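Local coordinates for protein subclass B1 metallo-beta-lactamase (Myroides odoratimimus, PDB 6T5L) that hydrolyses beta-lactam antibiotics, carbapenems among them, using a two-zinc active site, and so probably confers resistance to these drugs, at residues K29-L41 with C51-F65. Sequence-based numbering, arbitrary orientation.
Sequences KLSNHIYEHISFL and CNGMLVLNENKVVVF
Strand 34-41 pairs with residues 51-58 of strand 49-58 as an antiparallel beta hairpin in the N-terminal sheet of the alpha-beta/beta-alpha metallo-beta-lactamase sandwich; their directions differ by 150°. Register alternates between hydrogen-bonded pairs (Y35 with L55, H37 with G53, S39 with C51) and non-hydrogen-bonded ones. Each hydrogen-bonded pair is closed by two backbone bonds, such as L55 N to Y35 O at 2.8 Å. A type I' turn from N58 to K61 then leads into strand 61-65, which continues the meander.

At G53, absence of a side chain lets the H37 ring lie across the neighbouring strand: G53 CA sits 3.5 Å from the ring centroid and 17° off its normal, a CH-pi contact over one face. The imidazole gets there because CG stands between the backbone N and the carbonyl carbon (chi1 68°). Its NE2 spans the strand, and its one N-H is shared weakly between F65 O and D66 O, while ND1 meets a water in the ring plane. That water also bonds S39 OG and donates to C51 O, so a single molecule ties both strands together; S39 OG is held further by T69 N.

The other face carries I34, whose CD1 reaches V56 CG2 (3.8 Å) and M54 SD, and N52, whose ND2 bonds the carbonyls of P219 and G222. This links the hairpin to the loop bearing the zinc ligand H221; the C51 side chain itself lies about 6 Å from a zinc ion.

At the turn end, Y35 CE1 packs on L57 CD2 at 3.6 Å. H33 closes this end twice: its O accepts from L57 N, and its ND1 donates to L57 O over 2.9 Å in a bent bond, with L57 O in the plane of the imidazole.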
# COMPACT_ATOMS: atom_id res chain seq x y z
N LYS A 29 -5.68 12.56 -6.32
CA LYS A 29 -5.54 13.35 -5.12
C LYS A 29 -6.82 13.24 -4.30
O LYS A 29 -7.89 13.65 -4.76
CB LYS A 29 -5.25 14.81 -5.48
CG LYS A 29 -5.06 15.68 -4.20
CD LYS A 29 -4.51 17.08 -4.47
CE LYS A 29 -4.33 17.77 -3.15
NZ LYS A 29 -3.68 19.09 -3.29
N LEU A 30 -6.74 12.68 -3.10
CA LEU A 30 -7.92 12.51 -2.24
C LEU A 30 -8.04 13.56 -1.14
O LEU A 30 -9.15 13.83 -0.68
CB LEU A 30 -7.88 11.11 -1.56
CG LEU A 30 -7.65 9.90 -2.48
CD1 LEU A 30 -7.88 8.60 -1.71
CD2 LEU A 30 -8.60 10.05 -3.68
N SER A 31 -6.93 14.11 -0.67
CA SER A 31 -6.92 15.20 0.33
C SER A 31 -5.66 16.03 0.05
O SER A 31 -4.92 15.77 -0.91
CB SER A 31 -6.86 14.65 1.76
OG SER A 31 -5.51 14.07 2.00
N ASN A 32 -5.34 16.93 0.99
CA ASN A 32 -4.12 17.72 0.87
C ASN A 32 -2.87 16.85 1.07
O ASN A 32 -1.83 17.15 0.50
CB ASN A 32 -4.17 18.90 1.84
CG ASN A 32 -5.32 19.90 1.50
OD1 ASN A 32 -5.63 20.12 0.32
ND2 ASN A 32 -5.93 20.49 2.52
N HIS A 33 -2.96 15.75 1.82
CA HIS A 33 -1.78 14.93 2.05
C HIS A 33 -1.84 13.55 1.41
O HIS A 33 -0.86 12.80 1.51
CB HIS A 33 -1.55 14.73 3.55
CG HIS A 33 -1.49 16.01 4.30
ND1 HIS A 33 -0.44 16.90 4.20
CD2 HIS A 33 -2.38 16.58 5.16
CE1 HIS A 33 -0.68 17.95 4.96
NE2 HIS A 33 -1.84 17.78 5.56
N ILE A 34 -2.96 13.17 0.82
CA ILE A 34 -3.17 11.76 0.52
C ILE A 34 -3.53 11.62 -0.94
O ILE A 34 -4.59 12.05 -1.37
CB ILE A 34 -4.28 11.13 1.40
CG1 ILE A 34 -3.85 11.04 2.84
CG2 ILE A 34 -4.69 9.77 0.80
CD1 ILE A 34 -2.76 10.10 3.12
N TYR A 35 -2.72 10.88 -1.65
CA TYR A 35 -2.85 10.57 -3.05
C TYR A 35 -2.89 9.05 -3.16
O TYR A 35 -2.27 8.36 -2.35
CB TYR A 35 -1.64 11.13 -3.84
CG TYR A 35 -1.49 12.67 -3.86
CD1 TYR A 35 -1.04 13.34 -2.77
CD2 TYR A 35 -1.70 13.39 -5.02
CE1 TYR A 35 -0.90 14.69 -2.77
CE2 TYR A 35 -1.55 14.79 -5.05
CZ TYR A 35 -1.15 15.43 -3.91
OH TYR A 35 -0.96 16.80 -3.88
N GLU A 36 -3.67 8.54 -4.11
CA GLU A 36 -3.78 7.14 -4.45
C GLU A 36 -3.10 6.93 -5.81
O GLU A 36 -3.32 7.71 -6.76
CB GLU A 36 -5.26 6.74 -4.51
CG GLU A 36 -5.52 5.30 -4.93
CD GLU A 36 -6.94 4.96 -5.33
OE1 GLU A 36 -7.33 3.84 -4.94
OE2 GLU A 36 -7.67 5.72 -6.06
N HIS A 37 -2.20 5.95 -5.87
CA HIS A 37 -1.58 5.58 -7.14
C HIS A 37 -2.18 4.26 -7.61
O HIS A 37 -2.45 3.36 -6.80
CB HIS A 37 -0.03 5.54 -7.05
CG HIS A 37 0.59 4.46 -6.20
ND1 HIS A 37 0.71 3.16 -6.63
CD2 HIS A 37 1.28 4.53 -5.02
CE1 HIS A 37 1.41 2.46 -5.75
NE2 HIS A 37 1.77 3.27 -4.76
N ILE A 38 -2.46 4.19 -8.90
CA ILE A 38 -3.06 3.01 -9.53
C ILE A 38 -2.22 2.60 -10.74
O ILE A 38 -1.90 3.44 -11.59
CB ILE A 38 -4.51 3.28 -9.96
CG1 ILE A 38 -5.32 3.92 -8.80
CG2 ILE A 38 -5.22 2.02 -10.50
CD1 ILE A 38 -6.87 4.14 -9.14
N SER A 39 -1.83 1.31 -10.78
CA SER A 39 -1.02 0.76 -11.87
C SER A 39 -1.58 -0.62 -12.20
O SER A 39 -2.54 -1.11 -11.57
CB SER A 39 0.50 0.71 -11.53
OG SER A 39 0.76 -0.04 -10.32
N PHE A 40 -1.04 -1.23 -13.25
CA PHE A 40 -1.71 -2.37 -13.86
C PHE A 40 -0.78 -3.57 -13.95
O PHE A 40 0.26 -3.51 -14.61
CB PHE A 40 -2.29 -1.98 -15.22
CG PHE A 40 -3.20 -0.81 -15.13
CD1 PHE A 40 -4.52 -0.98 -14.73
CD2 PHE A 40 -2.75 0.45 -15.41
CE1 PHE A 40 -5.37 0.08 -14.62
CE2 PHE A 40 -3.60 1.52 -15.32
CZ PHE A 40 -4.91 1.34 -14.90
N LEU A 41 -1.16 -4.64 -13.28
CA LEU A 41 -0.44 -5.89 -13.39
C LEU A 41 -0.83 -6.57 -14.69
O LEU A 41 -2.02 -6.82 -14.90
CB LEU A 41 -0.80 -6.74 -12.18
CG LEU A 41 0.29 -7.06 -11.18
CD1 LEU A 41 -0.32 -8.09 -10.24
CD2 LEU A 41 1.59 -7.60 -11.75
N CYS A 51 -4.20 -2.07 -9.48
CA CYS A 51 -3.55 -2.33 -8.21
C CYS A 51 -3.27 -0.97 -7.57
O CYS A 51 -2.75 -0.05 -8.24
CB CYS A 51 -2.25 -3.15 -8.41
SG CYS A 51 -2.41 -4.83 -8.97
N ASN A 52 -3.67 -0.82 -6.30
CA ASN A 52 -3.63 0.49 -5.65
C ASN A 52 -2.46 0.59 -4.69
O ASN A 52 -2.13 -0.39 -4.01
CB ASN A 52 -4.88 0.78 -4.82
CG ASN A 52 -6.13 0.81 -5.65
OD1 ASN A 52 -6.06 1.11 -6.84
ND2 ASN A 52 -7.25 0.44 -5.06
N GLY A 53 -1.89 1.79 -4.58
CA GLY A 53 -1.15 2.18 -3.42
C GLY A 53 -1.46 3.56 -2.87
O GLY A 53 -2.38 4.26 -3.34
N MET A 54 -0.64 3.97 -1.88
CA MET A 54 -0.90 5.25 -1.17
C MET A 54 0.39 6.07 -1.20
O MET A 54 1.51 5.58 -0.90
CB MET A 54 -1.44 5.09 0.34
CG MET A 54 -2.03 6.45 0.92
SD MET A 54 -2.99 6.26 2.36
CE MET A 54 -1.62 6.00 3.57
N LEU A 55 0.20 7.34 -1.54
CA LEU A 55 1.25 8.33 -1.42
C LEU A 55 0.82 9.29 -0.33
O LEU A 55 -0.26 9.88 -0.42
CB LEU A 55 1.42 9.07 -2.74
CG LEU A 55 2.16 8.47 -3.91
CD1 LEU A 55 2.69 9.71 -4.71
CD2 LEU A 55 3.29 7.56 -3.56
N VAL A 56 1.69 9.46 0.65
CA VAL A 56 1.50 10.42 1.72
C VAL A 56 2.50 11.55 1.50
O VAL A 56 3.73 11.33 1.44
CB VAL A 56 1.69 9.77 3.10
CG1 VAL A 56 1.50 10.82 4.21
CG2 VAL A 56 0.76 8.59 3.25
N LEU A 57 1.96 12.76 1.43
CA LEU A 57 2.73 13.97 1.19
C LEU A 57 2.64 14.92 2.37
O LEU A 57 1.54 15.26 2.82
CB LEU A 57 2.22 14.68 -0.05
CG LEU A 57 2.69 16.11 -0.30
CD1 LEU A 57 4.15 16.30 -0.64
CD2 LEU A 57 1.76 16.71 -1.35
N ASN A 58 3.81 15.39 2.86
CA ASN A 58 3.82 16.51 3.81
C ASN A 58 5.12 17.32 3.71
O ASN A 58 6.21 16.75 3.65
CB ASN A 58 3.63 16.00 5.24
CG ASN A 58 3.47 17.14 6.25
OD1 ASN A 58 2.66 18.08 6.05
ND2 ASN A 58 4.30 17.12 7.29
N GLU A 59 5.00 18.64 3.65
CA GLU A 59 6.17 19.56 3.52
C GLU A 59 7.15 19.06 2.44
O GLU A 59 8.35 18.92 2.64
CB GLU A 59 6.89 19.77 4.88
CG GLU A 59 6.03 20.51 5.88
CD GLU A 59 6.61 20.71 7.31
OE1 GLU A 59 7.13 19.77 7.94
OE2 GLU A 59 6.55 21.86 7.82
N ASN A 60 6.63 18.76 1.28
CA ASN A 60 7.51 18.34 0.17
C ASN A 60 8.33 17.08 0.45
O ASN A 60 9.37 16.84 -0.21
CB ASN A 60 8.45 19.49 -0.20
CG ASN A 60 7.70 20.66 -0.73
OD1 ASN A 60 7.36 21.56 0.02
ND2 ASN A 60 7.46 20.67 -2.03
N LYS A 61 7.87 16.22 1.36
CA LYS A 61 8.41 14.90 1.57
C LYS A 61 7.30 13.87 1.34
O LYS A 61 6.13 14.09 1.75
CB LYS A 61 8.97 14.72 3.00
CG LYS A 61 9.92 15.86 3.54
CD LYS A 61 11.34 15.63 3.13
CE LYS A 61 12.02 16.87 2.50
N VAL A 62 7.65 12.72 0.74
CA VAL A 62 6.64 11.74 0.37
C VAL A 62 7.03 10.38 0.91
O VAL A 62 8.22 10.01 0.90
CB VAL A 62 6.42 11.71 -1.16
CG1 VAL A 62 5.64 10.48 -1.49
CG2 VAL A 62 5.63 12.93 -1.57
N VAL A 63 6.03 9.65 1.43
CA VAL A 63 6.16 8.23 1.76
C VAL A 63 5.17 7.44 0.90
O VAL A 63 3.99 7.79 0.80
CB VAL A 63 5.90 7.91 3.25
CG1 VAL A 63 5.76 6.38 3.47
CG2 VAL A 63 7.02 8.46 4.12
N VAL A 64 5.62 6.33 0.36
CA VAL A 64 4.83 5.54 -0.59
C VAL A 64 4.56 4.20 0.05
O VAL A 64 5.50 3.56 0.56
CB VAL A 64 5.59 5.34 -1.92
CG1 VAL A 64 4.80 4.49 -2.96
CG2 VAL A 64 6.01 6.71 -2.49
N PHE A 65 3.30 3.81 0.04
CA PHE A 65 2.89 2.46 0.43
C PHE A 65 2.68 1.70 -0.87
O PHE A 65 1.83 2.08 -1.68
CB PHE A 65 1.59 2.50 1.27
CG PHE A 65 1.80 2.99 2.65
CD1 PHE A 65 1.70 4.34 2.96
CD2 PHE A 65 2.16 2.12 3.63
CE1 PHE A 65 1.91 4.80 4.26
CE2 PHE A 65 2.40 2.55 4.92
CZ PHE A 65 2.27 3.90 5.25
O HOH W 1 -0.18 1.05 -8.04